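Local coordinates for protein cellobiose 2-epimerase (Spirochaeta thermophila DSM 6192, PDB 5ZIG) that probably catalyses the reversible epimerization of cellobiose to 4-O-beta-D-glucopyranosyl-D-mannose, at residues W259-S264 / S279-V284; E287-L292 / V323-A328; S298-Q303 / G307-A312. All coordinates share one frame; numbering follows the deposited sequence.

Contact 1: W259-S264 / S279-V284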
loop_
_atom_site.group_PDB
_atom_site.type_symbol
_atom_site.label_atom_id
_atom_site.label_comp_id
_atom_site.label_asym_id
_atom_site.label_seq_id
_atom_site.Cartn_x
_atom_site.Cartn_y
_atom_site.Cartn_z
ATOM N N TRP A 259 3.830 -2.555 10.087
ATOM C CA TRP A 259 4.028 -1.132 10.257
ATOM C C TRP A 259 2.753 -0.330 10.054
ATOM O O TRP A 259 2.560 0.667 10.758
ATOM C CB TRP A 259 5.170 -0.616 9.388
ATOM C CG TRP A 259 4.995 -0.521 7.913
ATOM C CD1 TRP A 259 5.236 -1.505 6.990
ATOM C CD2 TRP A 259 4.663 0.654 7.170
ATOM N NE1 TRP A 259 5.041 -1.017 5.726
ATOM C CE2 TRP A 259 4.697 0.309 5.810
ATOM C CE3 TRP A 259 4.358 1.977 7.530
ATOM C CZ2 TRP A 259 4.398 1.225 4.800
ATOM C CZ3 TRP A 259 4.082 2.884 6.536
ATOM C CH2 TRP A 259 4.094 2.503 5.181
ATOM N N LEU A 260 1.866 -0.733 9.125
ATOM C CA LEU A 260 0.547 -0.093 9.039
ATOM C C LEU A 260 -0.229 -0.259 10.341
ATOM O O LEU A 260 -0.892 0.677 10.800
ATOM C CB LEU A 260 -0.263 -0.643 7.863
ATOM C CG LEU A 260 0.157 -0.049 6.516
ATOM C CD1 LEU A 260 -0.562 -0.727 5.377
ATOM C CD2 LEU A 260 -0.086 1.453 6.521
ATOM N N LEU A 261 -0.152 -1.441 10.953
ATOM C CA LEU A 261 -0.813 -1.644 12.234
ATOM C C LEU A 261 -0.209 -0.726 13.289
ATOM O O LEU A 261 -0.936 -0.096 14.070
ATOM C CB LEU A 261 -0.703 -3.100 12.671
ATOM C CG LEU A 261 -1.775 -4.121 12.277
ATOM C CD1 LEU A 261 -2.069 -4.119 10.809
ATOM C CD2 LEU A 261 -1.311 -5.492 12.716
ATOM N N THR A 262 1.127 -0.637 13.317
ATOM C CA THR A 262 1.820 0.276 14.219
ATOM C C THR A 262 1.333 1.711 14.051
ATOM O O THR A 262 1.014 2.377 15.038
ATOM C CB THR A 262 3.351 0.195 14.006
ATOM O OG1 THR A 262 3.861 -1.081 14.453
ATOM C CG2 THR A 262 4.039 1.324 14.739
ATOM N N GLU A 263 1.216 2.186 12.801
ATOM C CA GLU A 263 0.751 3.563 12.595
ATOM C C GLU A 263 -0.602 3.811 13.258
ATOM O O GLU A 263 -0.804 4.832 13.924
ATOM C CB GLU A 263 0.634 3.882 11.109
ATOM C CG GLU A 263 0.419 5.333 10.835
ATOM C CD GLU A 263 -0.141 5.587 9.457
ATOM O OE1 GLU A 263 -0.642 4.643 8.815
ATOM O OE2 GLU A 263 -0.049 6.740 9.004
ATOM N N SER A 264 -1.544 2.883 13.076
ATOM C CA SER A 264 -2.891 3.097 13.595
ATOM C C SER A 264 -2.919 3.083 15.123
ATOM O O SER A 264 -3.579 3.927 15.748
ATOM C CB SER A 264 -3.842 2.049 13.020
ATOM O OG SER A 264 -3.395 0.743 13.324
ATOM N N SER A 279 3.849 -7.174 22.103
ATOM C CA SER A 279 3.874 -8.633 22.224
ATOM C C SER A 279 3.167 -9.305 21.055
ATOM O O SER A 279 3.603 -10.359 20.577
ATOM C CB SER A 279 3.235 -9.067 23.543
ATOM O OG SER A 279 3.874 -8.425 24.620
ATOM N N TRP A 280 2.082 -8.706 20.580
ATOM C CA TRP A 280 1.357 -9.252 19.438
ATOM C C TRP A 280 2.210 -9.225 18.174
ATOM O O TRP A 280 2.361 -10.239 17.483
ATOM C CB TRP A 280 0.078 -8.449 19.233
ATOM C CG TRP A 280 -0.681 -8.750 17.982
ATOM C CD1 TRP A 280 -0.705 -9.925 17.308
ATOM C CD2 TRP A 280 -1.537 -7.849 17.260
ATOM N NE1 TRP A 280 -1.524 -9.820 16.205
ATOM C CE2 TRP A 280 -2.055 -8.559 16.160
ATOM C CE3 TRP A 280 -1.940 -6.523 17.455
ATOM C CZ2 TRP A 280 -2.953 -7.980 15.241
ATOM C CZ3 TRP A 280 -2.826 -5.945 16.538
ATOM C CH2 TRP A 280 -3.321 -6.677 15.452
ATOM N N ILE A 281 2.777 -8.064 17.862
ATOM C CA ILE A 281 3.376 -7.853 16.553
ATOM C C ILE A 281 4.775 -8.460 16.472
ATOM O O ILE A 281 5.220 -8.856 15.389
ATOM C CB ILE A 281 3.355 -6.339 16.256
ATOM C CG1 ILE A 281 2.013 -5.958 15.637
ATOM C CG2 ILE A 281 4.506 -5.903 15.356
ATOM C CD1 ILE A 281 1.758 -6.605 14.294
ATOM N N ARG A 282 5.475 -8.574 17.606
ATOM C CA ARG A 282 6.869 -9.022 17.585
ATOM C C ARG A 282 7.053 -10.370 16.896
ATOM O O ARG A 282 7.936 -10.479 16.027
ATOM C CB ARG A 282 7.421 -9.047 19.017
ATOM C CG ARG A 282 8.944 -8.844 19.096
ATOM C CD ARG A 282 9.529 -9.374 20.394
ATOM N NE ARG A 282 9.976 -8.295 21.275
ATOM C CZ ARG A 282 11.238 -7.878 21.378
ATOM N NH1 ARG A 282 12.197 -8.454 20.659
ATOM N NH2 ARG A 282 11.541 -6.886 22.207
ATOM N N PRO A 283 6.286 -11.418 17.209
ATOM C CA PRO A 283 6.514 -12.697 16.522
ATOM C C PRO A 283 6.231 -12.651 15.030
ATOM O O PRO A 283 6.840 -13.422 14.288
ATOM C CB PRO A 283 5.568 -13.657 17.252
ATOM C CG PRO A 283 4.542 -12.794 17.826
ATOM C CD PRO A 283 5.235 -11.551 18.233
ATOM N N VAL A 284 5.322 -11.787 14.569
ATOM C CA VAL A 284 5.139 -11.605 13.129
ATOM C C VAL A 284 6.419 -11.052 12.516
ATOM O O VAL A 284 6.873 -11.509 11.461
ATOM C CB VAL A 284 3.925 -10.693 12.860
ATOM C CG1 VAL A 284 3.764 -10.384 11.366
ATOM C CG2 VAL A 284 2.657 -11.332 13.387
#

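Contact 2: E287-L292 / V323-A328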
loop_
_atom_site.group_PDB
_atom_site.type_symbol
_atom_site.label_atom_id
_atom_site.label_comp_id
_atom_site.label_asym_id
_atom_site.label_seq_id
_atom_site.Cartn_x
_atom_site.Cartn_y
_atom_site.Cartn_z
ATOM N N GLU A 287 9.161 -13.778 12.573
ATOM C CA GLU A 287 8.912 -14.693 11.458
ATOM C C GLU A 287 9.443 -14.135 10.139
ATOM O O GLU A 287 9.936 -14.887 9.291
ATOM C CB GLU A 287 7.413 -14.959 11.329
ATOM C CG GLU A 287 6.816 -15.793 12.431
ATOM C CD GLU A 287 6.701 -17.239 12.039
ATOM O OE1 GLU A 287 7.564 -17.705 11.261
ATOM O OE2 GLU A 287 5.740 -17.898 12.495
ATOM N N THR A 288 9.311 -12.822 9.934
ATOM C CA THR A 288 9.722 -12.201 8.679
ATOM C C THR A 288 11.242 -12.112 8.573
ATOM O O THR A 288 11.805 -12.317 7.490
ATOM C CB THR A 288 9.099 -10.807 8.565
ATOM O OG1 THR A 288 7.674 -10.923 8.511
ATOM C CG2 THR A 288 9.609 -10.064 7.320
ATOM N N ALA A 289 11.914 -11.811 9.689
ATOM C CA ALA A 289 13.362 -11.700 9.701
ATOM C C ALA A 289 14.025 -13.060 9.549
ATOM O O ALA A 289 15.135 -13.152 9.007
ATOM C CB ALA A 289 13.818 -11.022 10.996
ATOM N N ARG A 290 13.376 -14.121 10.034
ATOM C CA ARG A 290 13.890 -15.464 9.797
ATOM C C ARG A 290 13.618 -15.924 8.369
ATOM O O ARG A 290 14.445 -16.627 7.784
ATOM C CB ARG A 290 13.291 -16.451 10.807
ATOM C CG ARG A 290 13.929 -16.392 12.203
ATOM C CD ARG A 290 13.391 -17.494 13.123
ATOM N NE ARG A 290 11.928 -17.478 13.231
ATOM C CZ ARG A 290 11.251 -17.033 14.289
ATOM N NH1 ARG A 290 11.890 -16.566 15.353
ATOM N NH2 ARG A 290 9.927 -17.054 14.282
ATOM N N ALA A 291 12.480 -15.528 7.789
ATOM C CA ALA A 291 12.219 -15.852 6.390
ATOM C C ALA A 291 13.204 -15.155 5.456
ATOM O O ALA A 291 13.567 -15.715 4.421
ATOM C CB ALA A 291 10.773 -15.477 6.016
ATOM N N LEU A 292 13.641 -13.934 5.796
ATOM C CA LEU A 292 14.647 -13.264 4.979
ATOM C C LEU A 292 15.980 -13.997 5.054
ATOM O O LEU A 292 16.724 -14.072 4.064
ATOM C CB LEU A 292 14.815 -11.813 5.439
ATOM C CG LEU A 292 15.601 -10.899 4.501
ATOM C CD1 LEU A 292 14.673 -10.293 3.480
ATOM C CD2 LEU A 292 16.317 -9.801 5.285
ATOM N N VAL A 323 10.401 -0.898 4.769
ATOM C CA VAL A 323 9.739 -0.049 5.763
ATOM C C VAL A 323 9.454 -0.841 7.023
ATOM O O VAL A 323 9.606 -0.335 8.141
ATOM C CB VAL A 323 8.463 0.576 5.182
ATOM C CG1 VAL A 323 7.880 1.563 6.166
ATOM C CG2 VAL A 323 8.792 1.279 3.880
ATOM N N GLY A 324 9.130 -2.120 6.863
ATOM C CA GLY A 324 8.807 -2.937 8.012
ATOM C C GLY A 324 9.998 -3.171 8.918
ATOM O O GLY A 324 9.856 -3.201 10.138
ATOM N N PHE A 325 11.190 -3.332 8.331
ATOM C CA PHE A 325 12.364 -3.591 9.145
ATOM C C PHE A 325 12.797 -2.334 9.892
ATOM O O PHE A 325 13.249 -2.417 11.040
ATOM C CB PHE A 325 13.495 -4.150 8.271
ATOM C CG PHE A 325 13.286 -5.584 7.867
ATOM C CD1 PHE A 325 12.856 -6.517 8.800
ATOM C CD2 PHE A 325 13.523 -5.997 6.573
ATOM C CE1 PHE A 325 12.653 -7.838 8.440
ATOM C CE2 PHE A 325 13.335 -7.307 6.207
ATOM C CZ PHE A 325 12.898 -8.230 7.137
ATOM N N LEU A 326 12.671 -1.163 9.256
ATOM C CA LEU A 326 12.952 0.092 9.943
ATOM C C LEU A 326 11.996 0.304 11.107
ATOM O O LEU A 326 12.411 0.715 12.211
ATOM C CB LEU A 326 12.862 1.252 8.963
ATOM C CG LEU A 326 13.859 1.281 7.796
ATOM C CD1 LEU A 326 13.533 2.476 6.918
ATOM C CD2 LEU A 326 15.353 1.305 8.253
ATOM N N ASN A 327 10.709 0.017 10.873
ATOM C CA ASN A 327 9.696 0.144 11.912
ATOM C C ASN A 327 9.990 -0.781 13.083
ATOM O O ASN A 327 9.775 -0.414 14.236
ATOM C CB ASN A 327 8.315 -0.172 11.319
ATOM C CG ASN A 327 7.190 0.124 12.284
ATOM O OD1 ASN A 327 6.912 1.274 12.608
ATOM N ND2 ASN A 327 6.539 -0.921 12.748
ATOM N N ALA A 328 10.440 -2.005 12.794
ATOM C CA ALA A 328 10.709 -2.972 13.848
ATOM C C ALA A 328 11.889 -2.556 14.715
ATOM O O ALA A 328 11.938 -2.909 15.902
ATOM C CB ALA A 328 10.981 -4.345 13.247
#

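Contact 3: S298-Q303 / G307-A312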
loop_
_atom_site.group_PDB
_atom_site.type_symbol
_atom_site.label_atom_id
_atom_site.label_comp_id
_atom_site.label_asym_id
_atom_site.label_seq_id
_atom_site.Cartn_x
_atom_site.Cartn_y
_atom_site.Cartn_z
ATOM N N SER A 298 16.367 -11.528 0.705
ATOM C CA SER A 298 15.264 -10.884 0.006
ATOM C C SER A 298 14.049 -11.775 0.211
ATOM O O SER A 298 14.184 -12.945 0.571
ATOM C CB SER A 298 15.576 -10.695 -1.482
ATOM O OG SER A 298 15.683 -11.951 -2.113
ATOM N N LEU A 299 12.860 -11.225 -0.028
ATOM C CA LEU A 299 11.666 -11.940 0.417
ATOM C C LEU A 299 10.915 -12.617 -0.717
ATOM O O LEU A 299 10.591 -11.973 -1.728
ATOM C CB LEU A 299 10.726 -10.987 1.153
ATOM C CG LEU A 299 11.131 -10.753 2.594
ATOM C CD1 LEU A 299 9.956 -10.130 3.334
ATOM C CD2 LEU A 299 11.538 -12.073 3.227
ATOM N N PRO A 300 10.590 -13.897 -0.555
ATOM C CA PRO A 300 9.754 -14.591 -1.538
ATOM C C PRO A 300 8.344 -14.019 -1.564
ATOM O O PRO A 300 7.908 -13.293 -0.666
ATOM C CB PRO A 300 9.750 -16.048 -1.064
ATOM C CG PRO A 300 10.326 -16.036 0.331
ATOM C CD PRO A 300 11.101 -14.783 0.503
ATOM N N ASN A 301 7.613 -14.377 -2.619
ATOM C CA ASN A 301 6.339 -13.709 -2.837
ATOM C C ASN A 301 5.237 -14.310 -1.974
ATOM O O ASN A 301 4.530 -13.584 -1.265
ATOM C CB ASN A 301 5.948 -13.759 -4.305
ATOM C CG ASN A 301 4.666 -13.018 -4.563
ATOM O OD1 ASN A 301 4.404 -11.981 -3.946
ATOM N ND2 ASN A 301 3.856 -13.537 -5.469
ATOM N N GLU A 302 5.081 -15.631 -2.001
ATOM C CA GLU A 302 4.061 -16.213 -1.155
ATOM C C GLU A 302 4.319 -17.693 -0.951
ATOM O O GLU A 302 5.007 -18.349 -1.737
ATOM C CB GLU A 302 2.656 -16.019 -1.748
ATOM C CG GLU A 302 2.380 -16.940 -2.920
ATOM C CD GLU A 302 0.929 -16.892 -3.382
ATOM O OE1 GLU A 302 0.027 -16.774 -2.521
ATOM O OE2 GLU A 302 0.697 -16.971 -4.606
ATOM N N GLN A 303 3.741 -18.202 0.127
ATOM C CA GLN A 303 3.593 -19.628 0.356
ATOM C C GLN A 303 2.207 -20.031 -0.127
ATOM O O GLN A 303 1.198 -19.527 0.385
ATOM C CB GLN A 303 3.772 -19.947 1.837
ATOM C CG GLN A 303 3.794 -21.420 2.173
ATOM C CD GLN A 303 4.686 -21.702 3.371
ATOM O OE1 GLN A 303 4.246 -21.629 4.517
ATOM N NE2 GLN A 303 5.951 -22.008 3.105
ATOM N N GLY A 307 1.919 -25.400 0.469
ATOM C CA GLY A 307 3.232 -25.347 1.073
ATOM C C GLY A 307 4.360 -24.926 0.150
ATOM O O GLY A 307 5.382 -24.427 0.638
ATOM N N SER A 308 4.215 -25.110 -1.163
ATOM C CA SER A 308 5.220 -24.604 -2.089
ATOM C C SER A 308 5.282 -23.082 -2.007
ATOM O O SER A 308 4.354 -22.418 -1.532
ATOM C CB SER A 308 4.921 -25.045 -3.529
ATOM O OG SER A 308 3.743 -24.428 -4.056
ATOM N N VAL A 309 6.395 -22.524 -2.478
ATOM C CA VAL A 309 6.684 -21.103 -2.318
ATOM C C VAL A 309 6.918 -20.487 -3.686
ATOM O O VAL A 309 7.690 -21.022 -4.493
ATOM C CB VAL A 309 7.898 -20.861 -1.396
ATOM C CG1 VAL A 309 8.174 -19.359 -1.261
ATOM C CG2 VAL A 309 7.664 -21.479 -0.033
ATOM N N ASP A 310 6.237 -19.378 -3.951
ATOM C CA ASP A 310 6.558 -18.547 -5.106
ATOM C C ASP A 310 7.775 -17.714 -4.722
ATOM O O ASP A 310 7.674 -16.806 -3.890
ATOM C CB ASP A 310 5.374 -17.665 -5.493
ATOM C CG ASP A 310 5.698 -16.720 -6.641
ATOM O OD1 ASP A 310 6.795 -16.816 -7.202
ATOM O OD2 ASP A 310 4.852 -15.874 -7.002
ATOM N N ARG A 311 8.925 -18.031 -5.303
ATOM C CA ARG A 311 10.154 -17.385 -4.879
ATOM C C ARG A 311 10.470 -16.159 -5.706
ATOM O O ARG A 311 11.569 -15.603 -5.582
ATOM C CB ARG A 311 11.307 -18.389 -4.907
ATOM C CG ARG A 311 11.140 -19.464 -3.852
ATOM C CD ARG A 311 11.948 -20.706 -4.152
ATOM N NE ARG A 311 11.909 -21.631 -3.022
ATOM C CZ ARG A 311 11.368 -22.846 -3.075
ATOM N NH1 ARG A 311 10.831 -23.273 -4.201
ATOM N NH2 ARG A 311 11.368 -23.631 -2.007
ATOM N N ALA A 312 9.531 -15.729 -6.542
ATOM C CA ALA A 312 9.683 -14.456 -7.225
ATOM C C ALA A 312 9.941 -13.353 -6.208
ATOM O O ALA A 312 9.285 -13.275 -5.164
ATOM C CB ALA A 312 8.441 -14.128 -8.052
HETATM O O HOH W 1 8.748 -11.146 -3.531
#

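Contact 1: W259-S264 / S279-V284
L261 of helix 251-269 meets helix 275-294 through a single methyl, CD2, which touches both W280 and I281. It lies 3.6 Å from the ring atom W280 CH2, at the far end of the six-membered ring, and it approaches that ring obliquely. The same carbon, L261 CD2, is 3.6 Å from I281 CD1, the last atom of the isoleucine chain. L261 therefore has the largest buried surface of the three, and its side chain runs at about a right angle to that of W280. I281 follows W280 directly in the chain, and the two side chains pack on each other as well: I281 CG1 sits 4.2 Å above one face of the indole, displaced toward the rim. W280 swings its indole away from its own backbone N (chi1 171°), which carries the benzo end across to the leucine. No hydrogen bond crosses between the segments; the direct contact is apolar, over a modest 136 Å² of buried surface. L261 O, the carbonyl of the touching leucine, receives S264 OG of the same helix at 2.7 Å. W280 NE1 is hydrogen-bonded to the carbonyl of A229, and R225 makes a cation-pi contact with the indole. All three touching side chains are buried. The arrangement packs two successive helices of the (alpha/alpha)6 barrel, the fold of this epimerase family. L261 also packs on L198 of helix 191-208, while W280 touches F224 of helix 211-228, so the contact borders both of these earlier helices. Beside them, T262 touches L331 of helix 315-332.

Contact 2: E287-L292 / V323-A328
Helix-to-helix packing within the (alpha/alpha)6 barrel, the fold of the N-acylglucosamine 2-epimerase family, brings F325 of helix 315-332 against T288, A289 and L292 of helix 275-294. The short helical segments run at 127° to each other, and their axes come no closer than 11.5 Å. The phenyl ring spans this gap and has by far the largest share of the buried surface. T288 CG2 is 3.8 Å from F325 CZ, and L292 CD2 lies 4.0 Å from F325 CE2. A289 CA comes within 4.1 Å of F325 CE1. All three residues approach the ring obliquely, around its outer carbons. With CG turned away from its carbonyl carbon (chi1 -75°), F325 extends its ring across to the other helix. In T288 the methyl rather than the hydroxyl is anti to the backbone N, which presents CG2 to the ring; OG1 is hydrogen-bonded to the carbonyl of V284, one turn earlier in the same helix. The interface itself is thus apolar, with no hydrogen bond across it. All four touching residues are buried. Helix 336-352 flanks the contact: H340 meets the F325 ring with the planes at about 45° and also touches A289, and V344 packs on L292. From helix 251-269, I255 reaches T288.

Contact 3: S298-Q303 / G307-A312
The backbone oxygen D310 O is gripped by two successive amides of the other arm: N301 N donates to it at 2.7 Å, and E302 N adds a weak bond at 3.4 Å. With N301 and E302 both set against D310, this is a classic beta bulge. In return D310 N donates to E302 O at 2.7 Å. The side chains reinforce the same place. N301 ND2 reaches D310 OD2 at 3.0 Å in an almost straight bond (N-H...O 171°); the carboxylate is met from above its plane, and the amide and carboxylate planes stand 86° apart. A chi1 of -177° swings the N301 amide away from the main-chain N and over to the aspartate. The other oxygen, D310 OD1, accepts from A312 N at 3.0 Å, an Asx turn. These two bonds fix the rotation of the D310 carboxylate. Just before the bulge, P300 CB packs on V309 CG1 at 3.7 Å. A water donates to both L299 O and A312 O, and L299 O also accepts from Q318 NE2. Beyond the bulge, Q303 and V309 form a non-hydrogen-bonded pair with their side chains on one face, and Q303 bonds through its backbone to I249 of the neighbouring strand 249-250. The whole is a two-stranded antiparallel beta hairpin with a classic bulge, set within a small sheet at the protein surface.

Followed from the N terminus, the chain first closes a short loop at contact 1, where, after helix 251-269, it returns as helix 275-294 to pack on it. Contact 2 opens afterwards on that second helix, so the two are in series; its loop ends on helix 315-332. Contact 3, the hairpin of 298-303 and 307-312, is nested inside that loop. Contacts 1 and 2 touch: W259 packs on V323, and T262 OG1 probably hydrogen-bonds N327 ND2. L299 brings contact 3 against T288 and L292 of contact 2. Contacts 1 and 3 do not touch. Contacts 1 and 2 link helices 251-269, 275-294 and 315-332, and contact 3 forms the hairpin between the last two.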